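Local coordinates for glutamate--tRNA ligase (Methanothermobacter thermautotrophicus, PDB 3AII), which attaches glutamate to tRNA, probably in two steps, activating it with ATP as Glu-AMP and then passing it to the acceptor end of the tRNA, at residues A116-H121 / A367-M372; L413-L418 / G471-H476. All blocks are in the same frame, centred on the assembly; numbering follows the deposited sequence. Where two conformers were deposited one is given.

Interaction 1 of 2, residues A116-H121 / A367-M372; sequences AAILNH and AIRKLM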
loop_
_atom_site.group_PDB
_atom_site.type_symbol
_atom_site.label_atom_id
_atom_site.label_comp_id
_atom_site.label_asym_id
_atom_site.label_seq_id
_atom_site.Cartn_x
_atom_site.Cartn_y
_atom_site.Cartn_z
ATOM N N ALA A 116 -0.986 -9.278 -2.798
ATOM C CA ALA A 116 -1.442 -10.536 -2.192
ATOM C C ALA A 116 -2.943 -10.511 -1.935
ATOM O O ALA A 116 -3.649 -11.497 -2.152
ATOM C CB ALA A 116 -0.693 -10.814 -0.891
ATOM N N ALA A 117 -3.432 -9.375 -1.458
ATOM C CA ALA A 117 -4.850 -9.257 -1.128
ATOM C C ALA A 117 -5.711 -9.384 -2.377
ATOM O O ALA A 117 -6.686 -10.137 -2.411
ATOM C CB ALA A 117 -5.117 -7.935 -0.438
ATOM N N ILE A 118 -5.329 -8.647 -3.412
ATOM C CA ILE A 118 -6.075 -8.665 -4.668
ATOM C C ILE A 118 -6.050 -10.047 -5.327
ATOM O O ILE A 118 -7.086 -10.565 -5.731
ATOM C CB ILE A 118 -5.543 -7.593 -5.631
ATOM C CG1 ILE A 118 -5.910 -6.199 -5.111
ATOM C CG2 ILE A 118 -6.117 -7.800 -7.037
ATOM C CD1 ILE A 118 -5.014 -5.116 -5.608
ATOM N N LEU A 119 -4.870 -10.653 -5.424
ATOM C CA LEU A 119 -4.768 -11.939 -6.098
ATOM C C LEU A 119 -5.586 -13.005 -5.373
ATOM O O LEU A 119 -6.326 -13.767 -5.989
ATOM C CB LEU A 119 -3.302 -12.369 -6.241
ATOM C CG LEU A 119 -2.502 -11.484 -7.192
ATOM C CD1 LEU A 119 -1.022 -11.842 -7.158
ATOM C CD2 LEU A 119 -3.067 -11.599 -8.600
ATOM N N ASN A 120 -5.471 -13.047 -4.053
ATOM C CA ASN A 120 -6.217 -14.036 -3.300
ATOM C C ASN A 120 -7.710 -13.806 -3.384
ATOM O O ASN A 120 -8.498 -14.753 -3.491
ATOM C CB ASN A 120 -5.738 -14.074 -1.852
ATOM C CG ASN A 120 -4.467 -14.861 -1.705
ATOM O OD1 ASN A 120 -4.488 -16.091 -1.712
ATOM N ND2 ASN A 120 -3.346 -14.166 -1.590
ATOM N N HIS A 121 -8.102 -12.540 -3.360
ATOM C CA HIS A 121 -9.505 -12.194 -3.528
ATOM C C HIS A 121 -10.007 -12.578 -4.927
ATOM O O HIS A 121 -11.060 -13.190 -5.063
ATOM C CB HIS A 121 -9.719 -10.716 -3.246
ATOM C CG HIS A 121 -11.094 -10.231 -3.578
ATOM N ND1 HIS A 121 -12.229 -10.748 -2.992
ATOM C CD2 HIS A 121 -11.514 -9.272 -4.436
ATOM C CE1 HIS A 121 -13.292 -10.127 -3.475
ATOM N NE2 HIS A 121 -12.884 -9.227 -4.355
ATOM N N ALA A 367 -7.453 1.163 -10.034
ATOM C CA ALA A 367 -6.171 1.232 -10.737
ATOM C C ALA A 367 -5.206 0.201 -10.155
ATOM O O ALA A 367 -4.487 -0.484 -10.887
ATOM C CB ALA A 367 -5.566 2.635 -10.637
ATOM N N ILE A 368 -5.200 0.098 -8.829
ATOM C CA ILE A 368 -4.363 -0.882 -8.143
ATOM C C ILE A 368 -4.794 -2.300 -8.489
ATOM O O ILE A 368 -3.956 -3.165 -8.786
ATOM C CB ILE A 368 -4.424 -0.684 -6.620
ATOM C CG1 ILE A 368 -3.926 0.711 -6.252
ATOM C CG2 ILE A 368 -3.596 -1.745 -5.915
ATOM C CD1 ILE A 368 -2.572 1.038 -6.813
ATOM N N ARG A 369 -6.100 -2.541 -8.455
ATOM C CA ARG A 369 -6.613 -3.865 -8.774
ATOM C C ARG A 369 -6.235 -4.248 -10.197
ATOM O O ARG A 369 -5.778 -5.361 -10.439
ATOM C CB ARG A 369 -8.130 -3.952 -8.582
ATOM C CG ARG A 369 -8.687 -5.347 -8.863
ATOM C CD ARG A 369 -10.173 -5.451 -8.546
ATOM N NE ARG A 369 -10.465 -5.284 -7.124
ATOM C CZ ARG A 369 -10.487 -6.273 -6.233
ATOM N NH1 ARG A 369 -10.771 -6.010 -4.970
ATOM N NH2 ARG A 369 -10.220 -7.526 -6.596
ATOM N N LYS A 370 -6.402 -3.320 -11.133
ATOM C CA LYS A 370 -6.106 -3.612 -12.534
ATOM C C LYS A 370 -4.632 -3.944 -12.741
ATOM O O LYS A 370 -4.297 -4.874 -13.477
ATOM C CB LYS A 370 -6.539 -2.460 -13.452
ATOM C CG LYS A 370 -6.182 -2.703 -14.910
ATOM C CD LYS A 370 -6.952 -1.812 -15.868
ATOM C CE LYS A 370 -6.505 -2.075 -17.308
ATOM N NZ LYS A 370 -7.365 -1.399 -18.318
ATOM N N LEU A 371 -3.760 -3.195 -12.076
ATOM C CA LEU A 371 -2.321 -3.424 -12.159
ATOM C C LEU A 371 -1.990 -4.838 -11.702
ATOM O O LEU A 371 -1.347 -5.607 -12.422
ATOM C CB LEU A 371 -1.573 -2.429 -11.279
ATOM C CG LEU A 371 -0.060 -2.675 -11.216
ATOM C CD1 LEU A 371 0.569 -2.469 -12.587
ATOM C CD2 LEU A 371 0.597 -1.783 -10.182
ATOM N N MET A 372 -2.441 -5.183 -10.502
ATOM C CA MET A 372 -2.116 -6.491 -9.938
ATOM C C MET A 372 -2.681 -7.650 -10.742
ATOM O O MET A 372 -2.050 -8.705 -10.841
ATOM C CB MET A 372 -2.570 -6.583 -8.479
ATOM C CG MET A 372 -1.927 -5.527 -7.592
ATOM S SD MET A 372 -0.141 -5.451 -7.809
ATOM C CE MET A 372 0.315 -4.326 -6.495
#
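The imidazole of His121 meets the guanidinium of Arg369 with its CD2 edge: Arg369 NH2 lies near the ring plane, 3.1 Å from His121 CD2, a tight approach that belongs to one of two modelled conformers of the arginine. The two planes stand 72° apart, so they meet edge-on without stacking, and no hydrogen bond joins them. CG of His121 lies anti to the backbone N (chi1 172°), which swings the ring out toward helix 365-375 with CD2 foremost. Ile118 CG2 comes up obliquely to the guanidinium, whose charge is met elsewhere: in this conformer a salt bridge from NH2 to Glu122 and a hydrogen bond from NH1 to the carbonyl of Leu158 hold its orientation. An alanine in place of His121 would remove the ring edge beside the guanidinium and is likely to leave one flank of Arg369 less confined, although its polar partners would remain. Next to this polar edge the contact is apolar. Ile118 drives its CD1 methyl between Ile368 and Met372, 3.7 Å from Ile368 CG2 and 3.7 Å from Met372 CG. Its other branch, CG2, runs 4.0 Å from Arg369 CG, against the aliphatic part of the arginine. Farther along, Leu119 CD2 touches Met372 O at 3.8 Å. The axes come within 9.5 Å and cross at -71°; between the two segments Ile118 carries most of the apolar contact, which Ile368 and Met372 continue onto Ile111, Ala114 and Arg115. This helix-helix contact lies in the Rossmann-like catalytic domain of class I synthetases. Helix 111-126, which begins within the predicted 'HIGH' region, has Phe101 of strand 98-101 against Ala116 and Ala117, whereas helix 365-375 turns Leu371 to helix 386-397.

Interaction 2 of 2, residues L413-L418 / G471-H476; sequences LEVVGL and GELRYH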
loop_
_atom_site.group_PDB
_atom_site.type_symbol
_atom_site.label_atom_id
_atom_site.label_comp_id
_atom_site.label_asym_id
_atom_site.label_seq_id
_atom_site.Cartn_x
_atom_site.Cartn_y
_atom_site.Cartn_z
ATOM N N LEU A 413 -0.364 40.063 -13.564
ATOM C CA LEU A 413 -0.003 40.887 -14.707
ATOM C C LEU A 413 -1.223 41.557 -15.329
ATOM O O LEU A 413 -2.267 40.929 -15.525
ATOM C CB LEU A 413 0.699 40.044 -15.769
ATOM C CG LEU A 413 2.041 39.428 -15.375
ATOM C CD1 LEU A 413 2.470 38.318 -16.337
ATOM C CD2 LEU A 413 3.083 40.541 -15.329
ATOM N N GLU A 414 -1.084 42.840 -15.647
ATOM C CA GLU A 414 -2.119 43.553 -16.378
ATOM C C GLU A 414 -2.004 43.211 -17.851
ATOM O O GLU A 414 -0.899 43.197 -18.395
ATOM C CB GLU A 414 -1.931 45.063 -16.208
ATOM C CG GLU A 414 -2.884 45.876 -17.031
ATOM C CD GLU A 414 -2.774 47.353 -16.731
ATOM O OE1 GLU A 414 -1.731 47.764 -16.180
ATOM O OE2 GLU A 414 -3.729 48.095 -17.049
ATOM N N VAL A 415 -3.129 42.928 -18.507
ATOM C CA VAL A 415 -3.093 42.759 -19.958
ATOM C C VAL A 415 -3.158 44.155 -20.568
ATOM O O VAL A 415 -4.234 44.707 -20.767
ATOM C CB VAL A 415 -4.246 41.865 -20.476
ATOM C CG1 VAL A 415 -4.166 41.704 -21.992
ATOM C CG2 VAL A 415 -4.192 40.498 -19.779
ATOM N N VAL A 416 -1.990 44.742 -20.815
ATOM C CA VAL A 416 -1.919 46.123 -21.293
ATOM C C VAL A 416 -2.461 46.238 -22.710
ATOM O O VAL A 416 -2.063 45.498 -23.602
ATOM C CB VAL A 416 -0.469 46.636 -21.261
ATOM C CG1 VAL A 416 -0.370 48.035 -21.867
ATOM C CG2 VAL A 416 0.067 46.616 -19.827
ATOM N N GLY A 417 -3.408 47.147 -22.913
ATOM C CA GLY A 417 -3.979 47.336 -24.234
ATOM C C GLY A 417 -5.168 46.448 -24.564
ATOM O O GLY A 417 -5.632 46.438 -25.708
ATOM N N LEU A 418 -5.666 45.695 -23.581
ATOM C CA LEU A 418 -6.883 44.912 -23.794
ATOM C C LEU A 418 -7.992 45.865 -24.241
ATOM O O LEU A 418 -8.298 46.840 -23.544
ATOM C CB LEU A 418 -7.291 44.199 -22.505
ATOM C CG LEU A 418 -8.525 43.301 -22.582
ATOM C CD1 LEU A 418 -8.269 42.111 -23.507
ATOM C CD2 LEU A 418 -8.918 42.825 -21.182
ATOM N N GLY A 471 8.908 42.284 -18.674
ATOM C CA GLY A 471 8.099 42.158 -17.477
ATOM C C GLY A 471 6.703 42.719 -17.657
ATOM O O GLY A 471 5.962 42.900 -16.693
ATOM N N GLU A 472 6.336 43.000 -18.902
ATOM C CA GLU A 472 5.025 43.561 -19.177
ATOM C C GLU A 472 4.226 42.657 -20.099
ATOM O O GLU A 472 4.755 42.095 -21.046
ATOM C CB GLU A 472 5.169 44.939 -19.817
ATOM C CG GLU A 472 3.854 45.534 -20.251
ATOM C CD GLU A 472 4.016 46.939 -20.796
ATOM O OE1 GLU A 472 4.611 47.092 -21.888
ATOM O OE2 GLU A 472 3.546 47.879 -20.134
ATOM N N LEU A 473 2.945 42.510 -19.816
ATOM C CA LEU A 473 2.106 41.663 -20.644
ATOM C C LEU A 473 1.263 42.544 -21.558
ATOM O O LEU A 473 0.453 43.325 -21.066
ATOM C CB LEU A 473 1.231 40.792 -19.735
ATOM C CG LEU A 473 0.588 39.553 -20.346
ATOM C CD1 LEU A 473 1.646 38.533 -20.734
ATOM C CD2 LEU A 473 -0.421 38.944 -19.382
ATOM N N ARG A 474 1.459 42.448 -22.878
ATOM C CA ARG A 474 0.743 43.317 -23.813
ATOM C C ARG A 474 -0.202 42.568 -24.750
ATOM O O ARG A 474 0.169 41.565 -25.346
ATOM C CB ARG A 474 1.718 44.154 -24.647
ATOM C CG ARG A 474 1.044 44.850 -25.813
ATOM C CD ARG A 474 1.950 45.878 -26.475
ATOM N NE ARG A 474 2.276 46.990 -25.589
ATOM C CZ ARG A 474 1.438 47.977 -25.289
ATOM N NH1 ARG A 474 1.822 48.955 -24.477
ATOM N NH2 ARG A 474 0.208 47.978 -25.789
ATOM N N TYR A 475 -1.423 43.085 -24.879
ATOM C CA TYR A 475 -2.440 42.518 -25.763
ATOM C C TYR A 475 -1.965 42.506 -27.207
ATOM O O TYR A 475 -1.385 43.495 -27.682
ATOM C CB TYR A 475 -3.721 43.349 -25.679
ATOM C CG TYR A 475 -4.817 42.835 -26.574
ATOM C CD1 TYR A 475 -5.615 41.775 -26.168
ATOM C CD2 TYR A 475 -5.054 43.397 -27.825
ATOM C CE1 TYR A 475 -6.621 41.285 -26.974
ATOM C CE2 TYR A 475 -6.057 42.909 -28.640
ATOM C CZ TYR A 475 -6.840 41.858 -28.208
ATOM O OH TYR A 475 -7.847 41.375 -29.013
ATOM N N HIS A 476 -2.207 41.398 -27.907
ATOM C CA HIS A 476 -1.926 41.320 -29.338
ATOM C C HIS A 476 -3.187 41.130 -30.184
ATOM O O HIS A 476 -3.428 41.887 -31.129
ATOM C CB HIS A 476 -0.905 40.218 -29.654
ATOM C CG HIS A 476 -0.609 40.078 -31.113
ATOM N ND1 HIS A 476 -1.320 39.235 -31.937
ATOM C CD2 HIS A 476 0.309 40.691 -31.905
ATOM C CE1 HIS A 476 -0.849 39.319 -33.168
ATOM N NE2 HIS A 476 0.141 40.194 -33.177
HETATM O O HOH W 1 1.695 43.740 -17.657
#
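Val416 takes part in both direct backbone hydrogen bonds between residues 413-418 and 471-476. Its N-H donates to Leu473 O at 2.8 Å, lying in the carbonyl plane, and its own carbonyl O accepts from Tyr475 N, also at 2.8 Å and nearly straight (172° at the hydrogen). One residue thus bonds to the two neighbours of Arg474, the signature of a parallel bridge. Toward Leu413 the strands part. Glu414 O and Leu473 O, both acceptors, lie close without bonding, and a water fills the role of a direct bond: it donates to Glu414 O and accepts from Leu473 N, 2.8 Å from each. The pair joins the first and last strands of a six-stranded mixed sheet, consistent with the beta-barrel anticodon-binding domains of GlnRS-like synthetases. Their other edges are bonded too, Leu413 to Val446 and Val415 to Gly444 on one side, Arg474 to Ile467 and His476 to Asn465 on the other. A type II turn from Val415 to Leu418 overlaps the bridge, its Leu418 N to Val415 O bond weak; Gly417 has a positive phi (88°), where a side chain would jam against the preceding carbonyl. On the face carrying Val415 and Leu473, Leu473 CD2 packs 3.9 Å from Leu413 CB. On the face of Val416 and Arg474, Val416 CG1, anti to its backbone N (chi1 175°), lies over the Arg474 guanidinium in one of its two modelled conformers. At the turn, Leu418 CD1 meets Tyr475 CD1 at 3.8 Å, the two side chains crossing almost at right angles.

How the interactions relate
The chemistry of the two contacts differs with their place in the fold. Interaction 1 is buried in the catalytic domain, where helices meet through side chains with no hydrogen bond passing directly between the segments; interaction 2 is a largely exposed contact in the anticodon-binding domain, where backbone hydrogen bonds and a water add to side-chain packing. They share no secondary-structure element. The centres of interactions 1 and 2 are 53 Å apart, and the nearest atoms of interactions 1 and 2 about 37 Å apart. Each nevertheless includes an arginine beside an aliphatic neighbour: Arg369 has polar partners within the domain, whereas Arg474 lies at the surface. The strand pair also buries more area, 509 against 304 Å², despite its outlying position.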